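Local coordinates for envelope glycoprotein (Thogoto virus, PDB 5XEA) that probably attaches the virus to its host-cell receptor and then drives fusion of the viral membrane with that of the host, at residues 32-37 against 241-246; 153-158 against 237-242. One frame throughout, in Å; residues are numbered along the deposited sequence.

In the fold
The two contacts lie side by side, their centres about 8 Å apart, and end on the same piece of chain, sharing Q241 and Y242. Contact 1 joins neighbouring strands of a six-stranded antiparallel sheet; contact 2 brings the end of strand 133-156, from a second sheet, against strand 237-240, an edge strand of the first within this chain. A disulfide ties them together, C244 SG lying 2.0 Å from C239 SG. Packing adds to this where L153 CD1 sits 3.4 Å from Y33 O. Both contacts also reach one N-linked GlcNAc: contact 1 holds the asparagine that carries it, and contact 2 packs against its acetamide methyl. This sugar decorates the protein and marks no binding pocket.

Contact 1: residues 32-37 against 241-246; sequences RYTTSA and QYACYN. With NAG (2-acetamido-2-deoxy-beta-D-glucopyranose), chain F.
Y33 and C244 face each other as a hydrogen-bonded pair of two antiparallel strands, 24-35 and 243-247, neighbours in a six-stranded sheet. The short strands 32-35 and 243-246 run 4.7 Å apart at 166°. Two backbone bonds hold the pair: Y33 N gives its hydrogen to C244 O at 2.8 Å, and C244 N returns one to Y33 O at 3.0 Å. C244 O does more than accept that bond, because it also receives a CA-H contact from R32 and lies at the edge of the Y33 ring, near its plane.

Y33 and C244 carry their side chains to the face of the sheet where W155 and V160 lie, and their CB atoms approach to 4.4 Å. W155 meets the Y33 ring at about a right angle, while the C244 sulfur is committed to its disulfide with C239.

On the other face R32 and Y245 form the adjoining non-hydrogen-bonded pair. Their side chains run alongside each other in the same direction. With CG anti to its backbone N (chi1 -174°), R32 runs its methylenes along the phenol and meets it obliquely, CD reaching Y245 CE1 at 3.5 Å, and a bend at chi3 then carries the charge onward. The guanidinium plane stands 80° from the ring, so the two planes are far from parallel. R32 forms salt bridges to E200 and D226; D226 OD2 also bonds to Y245 OH, so one carboxylate oxygen joins both side chains.

Past Y33 and C244, T34 CG2 meets A243 CB in a small methyl contact. At the opposite end of segment 241-246, N246 carries the N-linked sugar through a covalent bond of 1.4 Å from its ND2 to C1 of the GlcNAc.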
loop_
_atom_site.group_PDB
_atom_site.type_symbol
_atom_site.label_atom_id
_atom_site.label_comp_id
_atom_site.label_asym_id
_atom_site.label_seq_id
_atom_site.Cartn_x
_atom_site.Cartn_y
_atom_site.Cartn_z
ATOM N N ARG B 32 20.136 -13.370 16.296
ATOM C CA ARG B 32 19.119 -12.363 16.064
ATOM C C ARG B 32 19.271 -11.248 17.086
ATOM O O ARG B 32 19.429 -11.511 18.282
ATOM C CB ARG B 32 17.724 -12.964 16.152
ATOM C CG ARG B 32 16.653 -11.987 15.770
ATOM C CD ARG B 32 15.308 -12.613 15.867
ATOM N NE ARG B 32 14.896 -12.737 17.250
ATOM C CZ ARG B 32 13.905 -13.519 17.645
ATOM N NH1 ARG B 32 13.246 -14.248 16.755
ATOM N NH2 ARG B 32 13.578 -13.582 18.928
ATOM N N TYR B 33 19.211 -10.009 16.612
ATOM C CA TYR B 33 19.238 -8.823 17.460
ATOM C C TYR B 33 17.915 -8.086 17.307
ATOM O O TYR B 33 17.556 -7.683 16.197
ATOM C CB TYR B 33 20.393 -7.905 17.079
ATOM C CG TYR B 33 21.756 -8.539 17.141
ATOM C CD1 TYR B 33 22.535 -8.450 18.292
ATOM C CD2 TYR B 33 22.278 -9.213 16.044
ATOM C CE1 TYR B 33 23.800 -9.029 18.352
ATOM C CE2 TYR B 33 23.535 -9.787 16.090
ATOM C CZ TYR B 33 24.293 -9.695 17.247
ATOM O OH TYR B 33 25.544 -10.269 17.291
ATOM N N THR B 34 17.187 -7.930 18.410
ATOM C CA THR B 34 15.936 -7.186 18.445
ATOM C C THR B 34 15.983 -6.176 19.588
ATOM O O THR B 34 16.958 -6.104 20.340
ATOM C CB THR B 34 14.726 -8.113 18.605
ATOM O OG1 THR B 34 14.850 -8.842 19.833
ATOM C CG2 THR B 34 14.617 -9.075 17.428
ATOM N N THR B 35 14.908 -5.401 19.725
ATOM C CA THR B 35 14.835 -4.324 20.700
ATOM C C THR B 35 13.679 -4.554 21.667
ATOM O O THR B 35 12.680 -5.208 21.345
ATOM C CB THR B 35 14.676 -2.935 20.025
ATOM O OG1 THR B 35 13.590 -2.963 19.092
ATOM C CG2 THR B 35 15.947 -2.531 19.297
ATOM N N SER B 36 13.839 -3.981 22.865
ATOM C CA SER B 36 12.796 -4.045 23.886
ATOM C C SER B 36 11.504 -3.381 23.418
ATOM O O SER B 36 10.410 -3.910 23.646
ATOM C CB SER B 36 13.291 -3.384 25.174
ATOM O OG SER B 36 14.701 -3.191 25.153
ATOM N N ALA B 37 11.606 -2.222 22.773
ATOM C CA ALA B 37 10.444 -1.480 22.298
ATOM C C ALA B 37 10.540 -1.253 20.794
ATOM O O ALA B 37 11.578 -1.477 20.166
ATOM C CB ALA B 37 10.308 -0.147 23.038
ATOM N N GLN B 241 13.483 -4.480 9.191
ATOM C CA GLN B 241 12.804 -3.603 10.140
ATOM C C GLN B 241 13.499 -3.603 11.495
ATOM O O GLN B 241 14.675 -3.236 11.581
ATOM C CB GLN B 241 11.325 -3.996 10.240
ATOM C CG GLN B 241 10.649 -3.846 8.857
ATOM C CD GLN B 241 9.134 -3.833 8.869
ATOM O OE1 GLN B 241 8.499 -4.182 9.861
ATOM N NE2 GLN B 241 8.543 -3.407 7.746
ATOM N N TYR B 242 12.797 -4.022 12.548
ATOM C CA TYR B 242 13.302 -3.982 13.922
ATOM C C TYR B 242 14.282 -5.101 14.272
ATOM O O TYR B 242 14.643 -5.210 15.445
ATOM C CB TYR B 242 12.143 -4.049 14.923
ATOM C CG TYR B 242 11.105 -2.986 14.738
ATOM C CD1 TYR B 242 11.378 -1.650 15.050
ATOM C CD2 TYR B 242 9.842 -3.310 14.263
ATOM C CE1 TYR B 242 10.408 -0.653 14.880
ATOM C CE2 TYR B 242 8.873 -2.337 14.092
ATOM C CZ TYR B 242 9.157 -1.014 14.398
ATOM O OH TYR B 242 8.171 -0.074 14.219
ATOM N N ALA B 243 14.702 -5.946 13.331
ATOM C CA ALA B 243 15.535 -7.101 13.655
ATOM C C ALA B 243 16.728 -7.177 12.714
ATOM O O ALA B 243 16.599 -6.918 11.510
ATOM C CB ALA B 243 14.741 -8.408 13.567
ATOM N N CYS B 244 17.891 -7.515 13.264
ATOM C CA CYS B 244 19.046 -7.871 12.456
ATOM C C CYS B 244 19.413 -9.326 12.707
ATOM O O CYS B 244 19.228 -9.850 13.808
ATOM C CB CYS B 244 20.248 -6.985 12.741
ATOM S SG CYS B 244 20.057 -5.301 12.080
ATOM N N TYR B 245 19.939 -9.967 11.672
ATOM C CA TYR B 245 20.292 -11.375 11.713
ATOM C C TYR B 245 21.728 -11.553 11.254
ATOM O O TYR B 245 22.228 -10.808 10.403
ATOM C CB TYR B 245 19.361 -12.227 10.834
ATOM C CG TYR B 245 17.914 -12.162 11.243
ATOM C CD1 TYR B 245 17.373 -13.095 12.111
ATOM C CD2 TYR B 245 17.083 -11.153 10.764
ATOM C CE1 TYR B 245 16.045 -13.030 12.490
ATOM C CE2 TYR B 245 15.753 -11.086 11.137
ATOM C CZ TYR B 245 15.245 -12.025 11.997
ATOM O OH TYR B 245 13.930 -11.957 12.371
ATOM N N ASN B 246 22.394 -12.540 11.850
ATOM C CA ASN B 246 23.696 -13.009 11.389
ATOM C C ASN B 246 23.566 -14.524 11.239
ATOM O O ASN B 246 23.564 -15.256 12.235
ATOM C CB ASN B 246 24.814 -12.624 12.350
ATOM C CG ASN B 246 26.181 -12.992 11.823
ATOM O OD1 ASN B 246 26.434 -12.928 10.623
ATOM N ND2 ASN B 246 27.072 -13.384 12.721
HETATM C C1 NAG F . 28.404 -13.770 12.342
HETATM C C2 NAG F . 29.457 -12.881 13.002
HETATM C C3 NAG F . 30.858 -13.387 12.680
HETATM C C4 NAG F . 30.993 -14.862 13.045
HETATM C C5 NAG F . 29.877 -15.667 12.385
HETATM C C6 NAG F . 29.861 -17.114 12.818
HETATM C C7 NAG F . 29.292 -10.474 13.445
HETATM C C8 NAG F . 29.163 -9.110 12.839
HETATM N N2 NAG F . 29.318 -11.495 12.584
HETATM O O3 NAG F . 31.787 -12.584 13.401
HETATM O O4 NAG F . 32.235 -15.391 12.595
HETATM O O5 NAG F . 28.601 -15.121 12.742
HETATM O O6 NAG F . 29.363 -17.248 14.143
HETATM O O7 NAG F . 29.361 -10.643 14.658
#

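Contact 2: residues 153-158 against 237-242; sequences LQWVKN and QFCHQY. With NAG (2-acetamido-2-deoxy-beta-D-glucopyranose), chain F.
Strand 153-156 runs antiparallel to strand 237-240, L153 lying opposite Y242 and Q154 opposite C239, but the axes stay 6.5 Å apart at 157°, wider than the paired strands of a sheet. This is packing between two sheets: strand 133-156 belongs to one, and 237-240 is an edge strand of the other within this chain. The strands come together at one end, where L153 N bonds to Q241 O at 2.8 Å in the turn after strand 237-240. Beside that bond the L153 branch ending in CD1 reaches over to the next carbonyl, Y242 O, at 3.2 Å.

W155 makes the largest contribution. With CG anti to the carbonyl carbon (chi1 -75°), it turns its indole across the Q237 side chain at about a right angle. Q237 lays CG over one face of the five-membered ring, then runs extended so that its amide, tilted 30° from the ring plane, brings NE2 to within 3.7 Å of W155 CE3. C239 SG comes in obliquely, 3.9 Å from the centroid of the five-membered ring, in a sulfur-aromatic contact. The indole N-H is used chiefly by Y245 O on the neighbouring strand, with only a weak bond from W155 NE1 to F238 O at 3.4 Å.

The GlcNAc on N246 meets the six-membered end of the indole obliquely, C8 of its acetamide 3.4 Å from W155 CZ3, and N158 and Q237 touch the same methyl.

One nearly straight backbone bond thus joins strand 133-156 to the turn, while further along contact is made by side chains: an indole, a disulfide sulfur, CG and the amide of a glutamine, and a sugar methyl, with few polar bonds between the two segments.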
loop_
_atom_site.group_PDB
_atom_site.type_symbol
_atom_site.label_atom_id
_atom_site.label_comp_id
_atom_site.label_asym_id
_atom_site.label_seq_id
_atom_site.Cartn_x
_atom_site.Cartn_y
_atom_site.Cartn_z
ATOM N N LEU B 153 16.607 -1.406 12.556
ATOM C CA LEU B 153 17.965 -1.765 12.934
ATOM C C LEU B 153 18.775 -1.995 11.669
ATOM O O LEU B 153 18.225 -2.246 10.599
ATOM C CB LEU B 153 17.998 -3.016 13.819
ATOM C CG LEU B 153 17.448 -2.945 15.247
ATOM C CD1 LEU B 153 17.697 -4.295 15.950
ATOM C CD2 LEU B 153 18.038 -1.776 16.034
ATOM N N GLN B 154 20.093 -1.912 11.797
ATOM C CA GLN B 154 20.938 -1.970 10.614
ATOM C C GLN B 154 22.351 -2.360 11.015
ATOM O O GLN B 154 22.863 -1.901 12.041
ATOM C CB GLN B 154 20.938 -0.618 9.882
ATOM C CG GLN B 154 21.778 -0.594 8.618
ATOM C CD GLN B 154 21.557 0.669 7.789
ATOM O OE1 GLN B 154 20.417 1.084 7.545
ATOM N NE2 GLN B 154 22.651 1.288 7.351
ATOM N N TRP B 155 22.973 -3.198 10.195
ATOM C CA TRP B 155 24.368 -3.564 10.379
ATOM C C TRP B 155 25.251 -2.444 9.858
ATOM O O TRP B 155 25.156 -2.081 8.682
ATOM C CB TRP B 155 24.706 -4.849 9.635
ATOM C CG TRP B 155 24.208 -6.112 10.242
ATOM C CD1 TRP B 155 23.160 -6.848 9.818
ATOM C CD2 TRP B 155 24.783 -6.828 11.343
ATOM N NE1 TRP B 155 23.013 -7.960 10.594
ATOM C CE2 TRP B 155 24.002 -7.977 11.541
ATOM C CE3 TRP B 155 25.877 -6.601 12.188
ATOM C CZ2 TRP B 155 24.278 -8.914 12.548
ATOM C CZ3 TRP B 155 26.146 -7.523 13.190
ATOM C CH2 TRP B 155 25.348 -8.662 13.361
ATOM N N VAL B 156 26.126 -1.919 10.715
ATOM C CA VAL B 156 27.136 -0.940 10.318
ATOM C C VAL B 156 28.492 -1.452 10.786
ATOM O O VAL B 156 28.755 -1.496 11.995
ATOM C CB VAL B 156 26.861 0.458 10.889
ATOM C CG1 VAL B 156 27.933 1.429 10.418
ATOM C CG2 VAL B 156 25.489 0.946 10.469
ATOM N N LYS B 157 29.346 -1.833 9.837
ATOM C CA LYS B 157 30.703 -2.322 10.103
ATOM C C LYS B 157 30.715 -3.335 11.249
ATOM O O LYS B 157 31.387 -3.166 12.270
ATOM C CB LYS B 157 31.659 -1.152 10.367
ATOM C CG LYS B 157 32.308 -0.617 9.096
ATOM C CD LYS B 157 33.180 0.612 9.339
ATOM C CE LYS B 157 32.441 1.900 8.985
ATOM N NZ LYS B 157 33.305 2.862 8.235
ATOM N N ASN B 158 29.914 -4.388 11.066
ATOM C CA ASN B 158 29.869 -5.574 11.917
ATOM C C ASN B 158 29.239 -5.324 13.282
ATOM O O ASN B 158 29.414 -6.142 14.194
ATOM C CB ASN B 158 31.264 -6.185 12.086
ATOM C CG ASN B 158 31.968 -6.377 10.763
ATOM O OD1 ASN B 158 31.422 -6.986 9.845
ATOM N ND2 ASN B 158 33.178 -5.835 10.646
ATOM N N GLN B 237 24.500 -11.527 6.563
ATOM C CA GLN B 237 24.379 -10.482 7.567
ATOM C C GLN B 237 23.304 -9.516 7.078
ATOM O O GLN B 237 23.508 -8.791 6.098
ATOM C CB GLN B 237 25.728 -9.794 7.748
ATOM C CG GLN B 237 25.859 -8.936 8.961
ATOM C CD GLN B 237 27.308 -8.670 9.287
ATOM O OE1 GLN B 237 28.027 -9.570 9.720
ATOM N NE2 GLN B 237 27.756 -7.440 9.054
ATOM N N PHE B 238 22.173 -9.489 7.772
ATOM C CA PHE B 238 20.922 -9.083 7.154
ATOM C C PHE B 238 20.013 -8.451 8.199
ATOM O O PHE B 238 19.980 -8.893 9.349
ATOM C CB PHE B 238 20.270 -10.322 6.506
ATOM C CG PHE B 238 18.966 -10.050 5.838
ATOM C CD1 PHE B 238 18.924 -9.472 4.577
ATOM C CD2 PHE B 238 17.778 -10.385 6.462
ATOM C CE1 PHE B 238 17.712 -9.206 3.949
ATOM C CE2 PHE B 238 16.563 -10.128 5.846
ATOM C CZ PHE B 238 16.530 -9.531 4.584
ATOM N N CYS B 239 19.277 -7.412 7.808
ATOM C CA CYS B 239 18.319 -6.802 8.717
ATOM C C CYS B 239 16.962 -6.685 8.040
ATOM O O CYS B 239 16.865 -6.552 6.816
ATOM C CB CYS B 239 18.789 -5.415 9.216
ATOM S SG CYS B 239 20.401 -5.420 10.070
ATOM N N HIS B 240 15.912 -6.771 8.853
ATOM C CA HIS B 240 14.557 -6.509 8.393
ATOM C C HIS B 240 13.832 -5.739 9.486
ATOM O O HIS B 240 13.599 -6.276 10.572
ATOM C CB HIS B 240 13.806 -7.794 8.035
ATOM C CG HIS B 240 12.420 -7.539 7.550
ATOM N ND1 HIS B 240 11.312 -7.679 8.357
ATOM C CD2 HIS B 240 11.964 -7.098 6.355
ATOM C CE1 HIS B 240 10.228 -7.359 7.673
ATOM N NE2 HIS B 240 10.596 -6.995 6.458
ATOM N N GLN B 241 13.483 -4.480 9.191
ATOM C CA GLN B 241 12.804 -3.603 10.140
ATOM C C GLN B 241 13.499 -3.603 11.495
ATOM O O GLN B 241 14.675 -3.236 11.581
ATOM C CB GLN B 241 11.325 -3.996 10.240
ATOM C CG GLN B 241 10.649 -3.846 8.857
ATOM C CD GLN B 241 9.134 -3.833 8.869
ATOM O OE1 GLN B 241 8.499 -4.182 9.861
ATOM N NE2 GLN B 241 8.543 -3.407 7.746
ATOM N N TYR B 242 12.797 -4.022 12.548
ATOM C CA TYR B 242 13.302 -3.982 13.922
ATOM C C TYR B 242 14.282 -5.101 14.272
ATOM O O TYR B 242 14.643 -5.210 15.445
ATOM C CB TYR B 242 12.143 -4.049 14.923
ATOM C CG TYR B 242 11.105 -2.986 14.738
ATOM C CD1 TYR B 242 11.378 -1.650 15.050
ATOM C CD2 TYR B 242 9.842 -3.310 14.263
ATOM C CE1 TYR B 242 10.408 -0.653 14.880
ATOM C CE2 TYR B 242 8.873 -2.337 14.092
ATOM C CZ TYR B 242 9.157 -1.014 14.398
ATOM O OH TYR B 242 8.171 -0.074 14.219
HETATM C C1 NAG F . 28.404 -13.770 12.342
HETATM C C2 NAG F . 29.457 -12.881 13.002
HETATM C C3 NAG F . 30.858 -13.387 12.680
HETATM C C4 NAG F . 30.993 -14.862 13.045
HETATM C C5 NAG F . 29.877 -15.667 12.385
HETATM C C6 NAG F . 29.861 -17.114 12.818
HETATM C C7 NAG F . 29.292 -10.474 13.445
HETATM C C8 NAG F . 29.163 -9.110 12.839
HETATM N N2 NAG F . 29.318 -11.495 12.584
HETATM O O3 NAG F . 31.787 -12.584 13.401
HETATM O O4 NAG F . 32.235 -15.391 12.595
HETATM O O5 NAG F . 28.601 -15.121 12.742
HETATM O O6 NAG F . 29.363 -17.248 14.143
HETATM O O7 NAG F . 29.361 -10.643 14.658
#